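Non-structural protein 2 (Infectious bronchitis virus, PDB 7F52) is a replicase-derived non-structural protein of a gammacoronavirus, with no firmly established function. Local coordinates at residues Ala277-Glu282 and Glu295-Ala300. Numbering follows the deposited sequence.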
loop_
_atom_site.group_PDB
_atom_site.type_symbol
_atom_site.label_atom_id
_atom_site.label_comp_id
_atom_site.label_asym_id
_atom_site.label_seq_id
_atom_site.Cartn_x
_atom_site.Cartn_y
_atom_site.Cartn_z
ATOM N N ALA A 277 14.615 4.384 -2.728
ATOM C CA ALA A 277 15.960 4.033 -3.124
ATOM C C ALA A 277 15.843 2.948 -4.163
ATOM O O ALA A 277 14.988 2.057 -4.054
ATOM C CB ALA A 277 16.754 3.541 -1.949
ATOM N N VAL A 278 16.692 2.991 -5.174
ATOM C CA VAL A 278 16.649 1.916 -6.147
ATOM C C VAL A 278 18.062 1.473 -6.372
ATOM O O VAL A 278 19.021 2.212 -6.147
ATOM C CB VAL A 278 15.975 2.324 -7.525
ATOM C CG1 VAL A 278 14.505 2.671 -7.344
ATOM C CG2 VAL A 278 16.704 3.478 -8.180
ATOM N N ARG A 279 18.172 0.233 -6.800
ATOM C CA ARG A 279 19.413 -0.306 -7.288
ATOM C C ARG A 279 19.459 -0.046 -8.806
ATOM O O ARG A 279 18.430 -0.149 -9.474
ATOM C CB ARG A 279 19.471 -1.781 -6.932
ATOM C CG ARG A 279 20.598 -2.545 -7.528
ATOM C CD ARG A 279 20.478 -4.018 -7.136
ATOM N NE ARG A 279 19.659 -4.249 -5.937
ATOM C CZ ARG A 279 19.532 -5.445 -5.345
ATOM N NH1 ARG A 279 20.181 -6.497 -5.836
ATOM N NH2 ARG A 279 18.784 -5.601 -4.249
ATOM N N ILE A 280 20.621 0.339 -9.336
ATOM C CA ILE A 280 20.755 0.566 -10.773
ATOM C C ILE A 280 21.251 -0.704 -11.449
ATOM O O ILE A 280 22.406 -1.120 -11.280
ATOM C CB ILE A 280 21.734 1.715 -11.118
ATOM C CG1 ILE A 280 21.276 3.038 -10.500
ATOM C CG2 ILE A 280 21.874 1.860 -12.656
ATOM C CD1 ILE A 280 22.419 4.022 -10.283
ATOM N N VAL A 281 20.372 -1.330 -12.212
ATOM C CA VAL A 281 20.751 -2.554 -12.889
ATOM C C VAL A 281 21.222 -2.273 -14.312
ATOM O O VAL A 281 20.576 -1.554 -15.079
ATOM C CB VAL A 281 19.603 -3.555 -12.916
ATOM C CG1 VAL A 281 20.026 -4.792 -13.682
ATOM C CG2 VAL A 281 19.194 -3.907 -11.488
ATOM N N GLU A 282 22.361 -2.873 -14.630
ATOM C CA GLU A 282 23.059 -2.712 -15.889
ATOM C C GLU A 282 22.805 -3.915 -16.796
ATOM O O GLU A 282 22.600 -5.033 -16.316
ATOM C CB GLU A 282 24.548 -2.543 -15.601
ATOM C CG GLU A 282 24.898 -1.145 -15.114
ATOM C CD GLU A 282 26.201 -1.101 -14.343
ATOM O OE1 GLU A 282 26.429 -2.006 -13.506
ATOM O OE2 GLU A 282 26.994 -0.161 -14.576
ATOM N N GLU A 295 15.867 -1.299 -9.822
ATOM C CA GLU A 295 15.280 -2.259 -8.897
ATOM C C GLU A 295 15.141 -1.678 -7.481
ATOM O O GLU A 295 16.102 -1.576 -6.733
ATOM C CB GLU A 295 16.120 -3.528 -8.836
ATOM C CG GLU A 295 15.471 -4.635 -8.007
ATOM C CD GLU A 295 16.384 -5.831 -7.817
ATOM O OE1 GLU A 295 16.757 -6.479 -8.825
ATOM O OE2 GLU A 295 16.750 -6.105 -6.647
ATOM N N VAL A 296 13.926 -1.306 -7.125
ATOM C CA VAL A 296 13.612 -0.749 -5.820
ATOM C C VAL A 296 14.071 -1.642 -4.616
ATOM O O VAL A 296 13.826 -2.866 -4.589
ATOM C CB VAL A 296 12.064 -0.438 -5.819
ATOM C CG1 VAL A 296 11.289 -1.228 -4.815
ATOM C CG2 VAL A 296 11.811 1.046 -5.651
ATOM N N VAL A 297 14.793 -1.050 -3.659
ATOM C CA VAL A 297 15.200 -1.751 -2.406
ATOM C C VAL A 297 14.601 -1.150 -1.135
ATOM O O VAL A 297 14.304 0.046 -1.072
ATOM C CB VAL A 297 16.732 -1.752 -2.183
ATOM C CG1 VAL A 297 17.459 -2.379 -3.359
ATOM C CG2 VAL A 297 17.235 -0.313 -1.952
ATOM N N GLY A 298 14.456 -1.973 -0.107
ATOM C CA GLY A 298 13.915 -1.511 1.161
ATOM C C GLY A 298 12.507 -0.967 1.045
ATOM O O GLY A 298 11.741 -1.391 0.187
ATOM N N ASN A 299 12.155 -0.023 1.908
ATOM C CA ASN A 299 10.838 0.601 1.855
ATOM C C ASN A 299 10.782 1.730 0.810
ATOM O O ASN A 299 11.649 2.613 0.797
ATOM C CB ASN A 299 10.469 1.128 3.239
ATOM C CG ASN A 299 10.369 0.009 4.282
ATOM O OD1 ASN A 299 9.631 -0.957 4.079
ATOM N ND2 ASN A 299 11.116 0.137 5.404
ATOM N N ALA A 300 9.764 1.702 -0.051
ATOM C CA ALA A 300 9.690 2.600 -1.214
ATOM C C ALA A 300 8.253 2.992 -1.534
ATOM O O ALA A 300 7.408 2.116 -1.702
ATOM C CB ALA A 300 10.317 1.936 -2.428
HETATM O O HOH W 1 13.598 2.464 -0.948
#
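Arg-279 and Glu-295 face each other as a hydrogen-bonded pair in an antiparallel beta hairpin, whose strands 276-281 and 293-297 are the last two of a four-stranded antiparallel sheet, 293-297 outermost within the chain. Two backbone bonds join them: Arg-279 N gives its proton to Glu-295 O at 2.7 Å, and Glu-295 N returns one to Arg-279 O at 2.8 Å. Their long side chains leave the same sheet face side by side. CG anti to the backbone N in both (chi1 172° and -173°) starts the chains off together; Glu-295 then runs extended while Arg-279 bends at chi3 (-21°), and Glu-295 OE2 settles over the centre of the guanidinium, 3.2 Å from Arg-279 NH2. No N-H points at this oxygen, so the salt bridge rests on charge alone. Val-297, on that face too, brings CG1 to the guanidinium edge, where an apolar branch can pack without offering an acceptor to its N-H groups. On the other face, Val-278 and Val-296 form a non-hydrogen-bonded pair, CG1 of the former 3.6 Å from CG2 of the latter; beta-branched and apolar, both are buried and suit a packed place, where Leu-359 of strand 357-371 touches them. Farther out, the second subunit's Asn-356 donates to Gly-298 O. As the chain turns past Val-297, a water accepts from Ala-277 N at 2.8 Å and lies 2.6 Å from Asn-299 O.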